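Porin (Pseudomonas aeruginosa, PDB 3T24) forms an outer-membrane beta-barrel channel of the OprD porin family that probably lets small carboxylate-bearing substrates pass. Local coordinates at residues Glu18-Tyr23 / Gly44-Tyr49; Lys14-Leu19 / Ser395-Leu400; Asp357-Phe362 / Gly371-Asn376. All coordinates share one frame; numbering follows the deposited sequence.

Contact 1: residues Glu18-Tyr23 / Gly44-Tyr49; sequences ELRNFY and GFLLRY
The first beta hairpin of the barrel wall, strands 14-30 and 33-50, brings Glu-18 beside Leu-46 and Arg-48. Glu-18 and Leu-46 form an antiparallel hydrogen-bonded pair, the amide N of each 2.8 Å from the carbonyl O of the other. The next such pair, Arg-20 with Gly-44, includes a bond of 2.9 Å from Arg-20 N to Gly-44 O, and non-hydrogen-bonded Leu-19 and Phe-45 lie between them.

On the face carrying Glu-18, Arg-20 and Leu-46, an extended glutamate chain, its CG trans to the amide N (chi1 -166°), runs alongside the arginine of the opposite strand. Arg-48 NH1 gives Glu-18 OE1 a nearly straight hydrogen bond of 3.0 Å (163°) within a salt bridge. The oxygen lies in the guanidinium plane, while the two flat groups are turned 32° apart. Arg-20 NE stands 3.5 Å from Glu-18 OE2, a long, weak ion pair; the stronger partner of OE2 is Ser-395 OG, and Arg-20 NH1 bonds to the carbonyl oxygens of Arg-131 and Leu-132. Leu-46 runs alongside Glu-18, its CD2 3.7 Å from Glu-18 OE1 and its CD1 3.9 Å from Arg-20 CB.

On the other face Leu-19 CD2 meets the Phe-45 ring at CD1, 3.6 Å away, and a detergent molecule touches nearby Leu-47. In buried Glu-18, OE1 is thus gripped by Arg-48 and OE2 by Ser-395, with Arg-20 a weak second partner; the nearby positive charges would probably favour the ionised form. Where Leu-19, Phe-45 and Leu-47 lie, the reverse face is apolar, consistent with a lipid-facing surface.

Contact 2: residues Lys14-Leu19 / Ser395-Leu400; sequences KASIEL and SYTLPL
The flat carboxylate of Glu-18 has Thr-397 above one side of its plane and Ser-395 at one of its oxygens. Thr-397 OG1 sits nearest the stem of the group, 3.2 Å from Glu-18 CG, a packing contact in which the two side chains pass at a slant. Ser-395 OG donates to OE2 of Glu-18 at 2.6 Å, using the anti lone pair, the one turned away from OE1. The serine hydroxyl reaches it because OG swings trans to its own backbone N (chi1 178°). OE1 is engaged by Arg-48, so both carboxylate oxygens have partners.

On the same face Ser-16 CB lies 4.0 Å from Thr-397 CG2 and also packs on the backbone of Pro-399. The opposite face is mostly apolar. Ile-17 CG2 touches both Leu-398 CB and, at 3.9 Å, Leu-400 CD2; farther along, Ala-15 CB meets Leu-400 CD1 at the same distance. Leu-19 and Tyr-396 share this face, on which Leu-398 and Leu-400 lie at the surface, consistent with the lipid-facing side of the barrel.

Along the backbone, Ile-17 with Leu-398 and Leu-19 with Tyr-396 form antiparallel hydrogen-bonded pairs. The bond from Leu-398 N to Ile-17 O is 2.8 Å. Beyond Pro-399, which has no amide hydrogen to give, Leu-400 N still reaches Ala-15 O at 2.9 Å.

Strands 14-30 and 386-399 are the first and last of the barrel wall, and their pairing is the seam that closes the cylinder. A terminal aromatic residue, here Trp-401 touching Ala-15, is characteristic of outer-membrane beta barrels.

Contact 3: residues Asp357-Phe362 / Gly371-Asn376; sequences DIAYVF and GVKWRN
Asp-357 OD2 lies over one face of the Arg-375 guanidinium, 3.1 Å from CZ and 3.3 Å from NH1. This is a salt bridge by charge alone, since no N-H points at the oxygen, and the carboxylate and guanidinium planes stand 67° apart. A bend at chi3 (149°) in the arginine chain goes with this face-on approach. Arg-375 NH2 also forms a salt bridge with a bound sulfate, probably from the crystallisation liquor. Arg-375 touches Arg-333 and Arg-391 on nearby strands, probably a basic patch, as in the arginine-lined channels of the family. Lys-373 runs out fully extended, its NZ 4.3 Å from Asp-357 OD2, beyond salt-bridge range.

The backbone bonds are those of a beta hairpin, strands 348-361 and 371-381, whose segments 357-361 and 371-376 run almost exactly antiparallel (178°). Ile-358 with Trp-374 and Tyr-360 with Val-372 are hydrogen-bonded pairs here, for example Trp-374 N to Ile-358 O at 2.8 Å.

Apolar contacts divide between the two faces. Beside the charged groups, Ala-359 CB packs on Lys-373 CG at 3.7 Å. On the reverse face Val-372 CG1 lies 3.9 Å from Tyr-360 CB, and Ile-358 CD1 approaches the Trp-374 ring at CE3, 4.2 Å away. Within its own segment, Tyr-360 makes an edge-to-face (T-shaped) contact, its CE2 3.6 Å above the centre of the Phe-362 ring.

How the contacts relate
Contacts 1 and 2 flank strand 14-30 on its two edges and share Glu-18 and Leu-19: the glutamate is salt-bridged toward strand 33-50 and bonded by a serine hydroxyl toward strand 386-399. Contact 1 is partly buried, with three of its touching residues enclosed, whereas contacts 2 and 3 are surface contacts. Contact 3 begins on strand 371-381, next to strand 386-399 of contact 2; Ser-395 O and Gly-371 N, 2.7 Å apart, probably hydrogen-bond the two, while contact 1 does not touch it. Contacts 1 and 3 lie within hairpins of successive strands, contact 2 joins the chain ends. Each acid-arginine pair differs: edge-on and hydrogen-bonded in contact 1, face-on in contact 3.

Contact 1: residues Glu18-Tyr23 / Gly44-Tyr49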
# COMPACT_ATOMS: atom_id res chain seq x y z
N GLU A 18 -6.69 12.33 14.87
CA GLU A 18 -5.74 11.30 15.20
C GLU A 18 -4.42 11.93 15.65
O GLU A 18 -3.88 12.81 14.96
CB GLU A 18 -5.51 10.37 14.00
CG GLU A 18 -4.80 9.09 14.37
CD GLU A 18 -4.36 8.28 13.16
OE1 GLU A 18 -4.75 8.66 12.03
OE2 GLU A 18 -3.64 7.27 13.34
N LEU A 19 -3.94 11.50 16.81
CA LEU A 19 -2.56 11.72 17.19
C LEU A 19 -1.67 10.54 16.72
O LEU A 19 -1.96 9.36 16.96
CB LEU A 19 -2.45 11.88 18.70
CG LEU A 19 -3.26 13.01 19.32
CD1 LEU A 19 -3.00 13.04 20.82
CD2 LEU A 19 -2.92 14.35 18.66
N ARG A 20 -0.57 10.86 16.05
CA ARG A 20 0.25 9.82 15.45
C ARG A 20 1.73 10.08 15.70
O ARG A 20 2.25 11.14 15.34
CB ARG A 20 -0.05 9.71 13.94
CG ARG A 20 0.23 8.35 13.34
CD ARG A 20 -0.59 8.09 12.06
NE ARG A 20 -0.61 6.66 11.76
CZ ARG A 20 0.29 6.07 11.00
NH1 ARG A 20 1.25 6.79 10.46
NH2 ARG A 20 0.24 4.77 10.77
N ASN A 21 2.39 9.13 16.34
CA ASN A 21 3.82 9.24 16.59
C ASN A 21 4.60 8.20 15.80
O ASN A 21 4.31 7.00 15.84
CB ASN A 21 4.12 9.15 18.09
CG ASN A 21 5.50 9.70 18.43
OD1 ASN A 21 6.46 8.95 18.59
ND2 ASN A 21 5.61 11.03 18.50
N PHE A 22 5.58 8.67 15.04
CA PHE A 22 6.31 7.80 14.12
C PHE A 22 7.77 7.86 14.46
O PHE A 22 8.37 8.94 14.45
CB PHE A 22 6.09 8.22 12.65
CG PHE A 22 6.85 7.38 11.65
CD1 PHE A 22 6.55 6.04 11.48
CD2 PHE A 22 7.85 7.94 10.86
CE1 PHE A 22 7.23 5.28 10.55
CE2 PHE A 22 8.54 7.17 9.93
CZ PHE A 22 8.24 5.85 9.79
N TYR A 23 8.33 6.71 14.79
CA TYR A 23 9.76 6.62 15.02
C TYR A 23 10.41 5.54 14.16
O TYR A 23 9.88 4.43 14.04
CB TYR A 23 10.02 6.31 16.50
CG TYR A 23 11.48 6.10 16.77
CD1 TYR A 23 12.34 7.18 16.87
CD2 TYR A 23 12.01 4.82 16.88
CE1 TYR A 23 13.69 7.00 17.10
CE2 TYR A 23 13.35 4.63 17.11
CZ TYR A 23 14.19 5.72 17.22
OH TYR A 23 15.53 5.54 17.45
N GLY A 44 2.45 13.48 14.40
CA GLY A 44 1.40 13.81 13.46
C GLY A 44 0.07 14.16 14.13
O GLY A 44 -0.26 13.64 15.20
N PHE A 45 -0.68 15.04 13.46
CA PHE A 45 -2.03 15.44 13.86
C PHE A 45 -2.89 15.32 12.62
O PHE A 45 -2.68 16.04 11.64
CB PHE A 45 -2.04 16.91 14.32
CG PHE A 45 -1.08 17.20 15.44
CD1 PHE A 45 -1.48 17.09 16.76
CD2 PHE A 45 0.23 17.58 15.17
CE1 PHE A 45 -0.60 17.34 17.80
CE2 PHE A 45 1.12 17.85 16.21
CZ PHE A 45 0.70 17.73 17.52
N LEU A 46 -3.86 14.40 12.65
CA LEU A 46 -4.70 14.14 11.49
C LEU A 46 -6.18 14.42 11.75
O LEU A 46 -6.87 13.67 12.47
CB LEU A 46 -4.53 12.71 10.99
CG LEU A 46 -3.11 12.31 10.58
CD1 LEU A 46 -2.24 12.08 11.81
CD2 LEU A 46 -3.14 11.05 9.69
N LEU A 47 -6.67 15.49 11.14
CA LEU A 47 -8.05 15.89 11.29
C LEU A 47 -8.83 15.41 10.10
O LEU A 47 -8.54 15.79 8.96
CB LEU A 47 -8.17 17.40 11.42
CG LEU A 47 -7.93 17.88 12.85
CD1 LEU A 47 -7.53 19.35 12.88
CD2 LEU A 47 -9.18 17.61 13.69
N ARG A 48 -9.83 14.57 10.37
CA ARG A 48 -10.66 14.02 9.31
C ARG A 48 -12.14 14.38 9.48
O ARG A 48 -12.68 14.37 10.60
CB ARG A 48 -10.50 12.51 9.24
CG ARG A 48 -9.11 12.06 8.83
CD ARG A 48 -9.08 10.56 8.74
NE ARG A 48 -7.87 10.04 8.10
CZ ARG A 48 -6.80 9.62 8.76
NH1 ARG A 48 -6.78 9.66 10.10
NH2 ARG A 48 -5.76 9.15 8.09
N TYR A 49 -12.78 14.70 8.36
CA TYR A 49 -14.21 14.91 8.33
C TYR A 49 -14.86 14.28 7.10
O TYR A 49 -14.38 14.44 5.97
CB TYR A 49 -14.56 16.41 8.42
CG TYR A 49 -16.01 16.71 8.10
CD1 TYR A 49 -17.01 16.57 9.06
CD2 TYR A 49 -16.39 17.12 6.82
CE1 TYR A 49 -18.33 16.82 8.76
CE2 TYR A 49 -17.69 17.38 6.52
CZ TYR A 49 -18.66 17.23 7.49
OH TYR A 49 -19.96 17.50 7.16

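Contact 2: residues Lys14-Leu19 / Ser395-Leu400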
# COMPACT_ATOMS: atom_id res chain seq x y z
N LYS A 14 -19.12 12.13 10.04
CA LYS A 14 -18.16 11.72 11.06
C LYS A 14 -16.97 12.67 11.06
O LYS A 14 -16.64 13.29 10.05
CB LYS A 14 -17.67 10.29 10.80
CG LYS A 14 -18.63 9.40 10.02
CD LYS A 14 -17.88 8.24 9.34
N ALA A 15 -16.31 12.78 12.21
CA ALA A 15 -15.10 13.58 12.30
C ALA A 15 -14.22 12.96 13.35
O ALA A 15 -14.71 12.29 14.25
CB ALA A 15 -15.42 15.02 12.66
N SER A 16 -12.92 13.17 13.23
CA SER A 16 -12.01 12.58 14.20
C SER A 16 -10.67 13.27 14.15
O SER A 16 -10.32 13.96 13.20
CB SER A 16 -11.86 11.08 13.95
OG SER A 16 -11.34 10.85 12.65
N ILE A 17 -9.93 13.13 15.23
CA ILE A 17 -8.62 13.69 15.28
C ILE A 17 -7.72 12.54 15.67
O ILE A 17 -7.97 11.81 16.63
CB ILE A 17 -8.54 14.87 16.28
CG1 ILE A 17 -7.10 15.36 16.45
CG2 ILE A 17 -9.16 14.48 17.63
CD1 ILE A 17 -6.43 15.69 15.12
N GLU A 18 -6.69 12.33 14.87
CA GLU A 18 -5.74 11.30 15.20
C GLU A 18 -4.42 11.93 15.65
O GLU A 18 -3.88 12.81 14.96
CB GLU A 18 -5.51 10.37 14.00
CG GLU A 18 -4.80 9.09 14.37
CD GLU A 18 -4.36 8.28 13.16
OE1 GLU A 18 -4.75 8.66 12.03
OE2 GLU A 18 -3.64 7.27 13.34
N LEU A 19 -3.94 11.50 16.81
CA LEU A 19 -2.56 11.72 17.19
C LEU A 19 -1.67 10.54 16.72
O LEU A 19 -1.96 9.36 16.96
CB LEU A 19 -2.45 11.88 18.70
CG LEU A 19 -3.26 13.01 19.32
CD1 LEU A 19 -3.00 13.04 20.82
CD2 LEU A 19 -2.92 14.35 18.66
N SER A 395 -0.33 5.27 17.84
CA SER A 395 -1.50 5.85 17.22
C SER A 395 -2.75 5.89 18.11
O SER A 395 -3.14 4.89 18.73
CB SER A 395 -1.80 5.15 15.90
OG SER A 395 -2.97 5.66 15.29
N TYR A 396 -3.40 7.04 18.16
CA TYR A 396 -4.63 7.17 18.94
C TYR A 396 -5.61 8.03 18.18
O TYR A 396 -5.31 9.18 17.86
CB TYR A 396 -4.35 7.79 20.31
CG TYR A 396 -5.58 7.86 21.19
CD1 TYR A 396 -6.05 6.72 21.82
CD2 TYR A 396 -6.26 9.05 21.39
CE1 TYR A 396 -7.16 6.74 22.63
CE2 TYR A 396 -7.39 9.09 22.21
CZ TYR A 396 -7.84 7.93 22.83
OH TYR A 396 -8.96 7.93 23.64
N THR A 397 -6.78 7.46 17.88
CA THR A 397 -7.83 8.17 17.16
C THR A 397 -9.03 8.55 18.04
O THR A 397 -9.64 7.69 18.68
CB THR A 397 -8.33 7.36 15.95
OG1 THR A 397 -7.25 7.14 15.02
CG2 THR A 397 -9.48 8.09 15.26
N LEU A 398 -9.37 9.83 18.08
CA LEU A 398 -10.50 10.29 18.88
C LEU A 398 -11.61 10.89 18.02
O LEU A 398 -11.44 11.96 17.44
CB LEU A 398 -10.04 11.32 19.92
CG LEU A 398 -11.18 11.93 20.76
CD1 LEU A 398 -11.89 10.89 21.64
CD2 LEU A 398 -10.65 13.09 21.61
N PRO A 399 -12.74 10.19 17.95
CA PRO A 399 -13.93 10.70 17.25
C PRO A 399 -14.30 12.03 17.86
O PRO A 399 -14.13 12.22 19.05
CB PRO A 399 -15.00 9.68 17.61
CG PRO A 399 -14.24 8.43 17.96
CD PRO A 399 -12.98 8.90 18.61
N LEU A 400 -14.80 12.94 17.04
CA LEU A 400 -15.26 14.20 17.59
C LEU A 400 -16.73 14.01 17.94
O LEU A 400 -17.33 14.84 18.62
CB LEU A 400 -15.05 15.35 16.60
CG LEU A 400 -13.56 15.60 16.35
CD1 LEU A 400 -13.34 16.81 15.45
CD2 LEU A 400 -12.83 15.77 17.68

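Contact 3: residues Asp357-Phe362 / Gly371-Asn376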
# COMPACT_ATOMS: atom_id res chain seq x y z
N ASP A 357 6.82 -8.31 13.22
CA ASP A 357 5.89 -7.28 13.69
C ASP A 357 5.22 -7.66 14.99
O ASP A 357 4.70 -8.76 15.12
CB ASP A 357 4.82 -6.98 12.65
CG ASP A 357 5.39 -6.31 11.41
OD1 ASP A 357 6.63 -6.28 11.27
OD2 ASP A 357 4.60 -5.81 10.58
N ILE A 358 5.23 -6.74 15.94
CA ILE A 358 4.46 -6.91 17.16
C ILE A 358 3.56 -5.71 17.36
O ILE A 358 4.01 -4.57 17.34
CB ILE A 358 5.37 -7.10 18.39
CG1 ILE A 358 6.29 -8.31 18.17
CG2 ILE A 358 4.54 -7.30 19.63
CD1 ILE A 358 7.12 -8.72 19.39
N ALA A 359 2.27 -5.96 17.53
CA ALA A 359 1.28 -4.89 17.63
C ALA A 359 0.31 -5.11 18.78
O ALA A 359 -0.20 -6.21 18.98
CB ALA A 359 0.52 -4.75 16.32
N TYR A 360 0.05 -4.04 19.53
CA TYR A 360 -0.89 -4.09 20.64
C TYR A 360 -1.90 -2.93 20.56
O TYR A 360 -1.54 -1.78 20.27
CB TYR A 360 -0.17 -4.07 21.98
CG TYR A 360 -1.10 -4.25 23.17
CD1 TYR A 360 -1.69 -5.48 23.42
CD2 TYR A 360 -1.39 -3.19 24.02
CE1 TYR A 360 -2.55 -5.66 24.49
CE2 TYR A 360 -2.25 -3.36 25.10
CZ TYR A 360 -2.82 -4.60 25.33
OH TYR A 360 -3.68 -4.79 26.39
N VAL A 361 -3.16 -3.26 20.82
CA VAL A 361 -4.22 -2.26 20.91
C VAL A 361 -4.89 -2.38 22.26
O VAL A 361 -5.40 -3.45 22.61
CB VAL A 361 -5.26 -2.45 19.80
CG1 VAL A 361 -6.41 -1.47 19.99
CG2 VAL A 361 -4.61 -2.25 18.45
N PHE A 362 -4.86 -1.30 23.04
CA PHE A 362 -5.48 -1.34 24.36
C PHE A 362 -6.98 -1.59 24.26
O PHE A 362 -7.69 -0.92 23.50
CB PHE A 362 -5.19 -0.06 25.15
CG PHE A 362 -3.79 0.00 25.69
CD1 PHE A 362 -3.54 -0.19 27.04
CD2 PHE A 362 -2.72 0.25 24.84
CE1 PHE A 362 -2.26 -0.13 27.54
CE2 PHE A 362 -1.43 0.30 25.33
CZ PHE A 362 -1.20 0.11 26.69
N GLY A 371 -3.15 2.54 19.99
CA GLY A 371 -2.43 1.54 19.23
C GLY A 371 -0.93 1.74 19.21
O GLY A 371 -0.44 2.86 19.05
N VAL A 372 -0.18 0.65 19.36
CA VAL A 372 1.27 0.71 19.30
C VAL A 372 1.79 -0.45 18.46
O VAL A 372 1.39 -1.60 18.65
CB VAL A 372 1.89 0.66 20.71
CG1 VAL A 372 1.34 -0.53 21.47
CG2 VAL A 372 3.39 0.60 20.64
N LYS A 373 2.66 -0.16 17.50
CA LYS A 373 3.13 -1.20 16.60
C LYS A 373 4.62 -1.09 16.35
O LYS A 373 5.12 -0.03 15.98
CB LYS A 373 2.36 -1.19 15.27
CG LYS A 373 2.63 -2.40 14.38
CD LYS A 373 1.59 -2.54 13.25
CE LYS A 373 1.80 -3.84 12.45
NZ LYS A 373 0.77 -4.06 11.38
N TRP A 374 5.32 -2.20 16.58
CA TRP A 374 6.75 -2.31 16.34
C TRP A 374 7.00 -3.17 15.09
O TRP A 374 6.54 -4.32 15.01
CB TRP A 374 7.45 -2.93 17.55
CG TRP A 374 8.92 -3.22 17.33
CD1 TRP A 374 9.76 -2.56 16.48
CD2 TRP A 374 9.70 -4.24 17.96
NE1 TRP A 374 11.02 -3.11 16.55
CE2 TRP A 374 11.01 -4.14 17.44
CE3 TRP A 374 9.42 -5.23 18.90
CZ2 TRP A 374 12.04 -5.00 17.85
CZ3 TRP A 374 10.44 -6.07 19.30
CH2 TRP A 374 11.73 -5.95 18.77
N ARG A 375 7.72 -2.61 14.13
CA ARG A 375 8.06 -3.32 12.89
C ARG A 375 9.57 -3.42 12.74
O ARG A 375 10.28 -2.42 12.62
CB ARG A 375 7.45 -2.60 11.68
CG ARG A 375 5.92 -2.65 11.63
CD ARG A 375 5.35 -1.85 10.47
NE ARG A 375 4.10 -2.45 9.99
CZ ARG A 375 4.03 -3.26 8.94
NH1 ARG A 375 5.13 -3.56 8.26
NH2 ARG A 375 2.86 -3.78 8.56
N ASN A 376 10.06 -4.65 12.76
CA ASN A 376 11.49 -4.91 12.69
C ASN A 376 11.92 -5.63 11.41
O ASN A 376 11.32 -6.63 11.02
CB ASN A 376 11.92 -5.74 13.89
CG ASN A 376 13.30 -6.29 13.72
OD1 ASN A 376 13.49 -7.42 13.29
ND2 ASN A 376 14.30 -5.46 14.02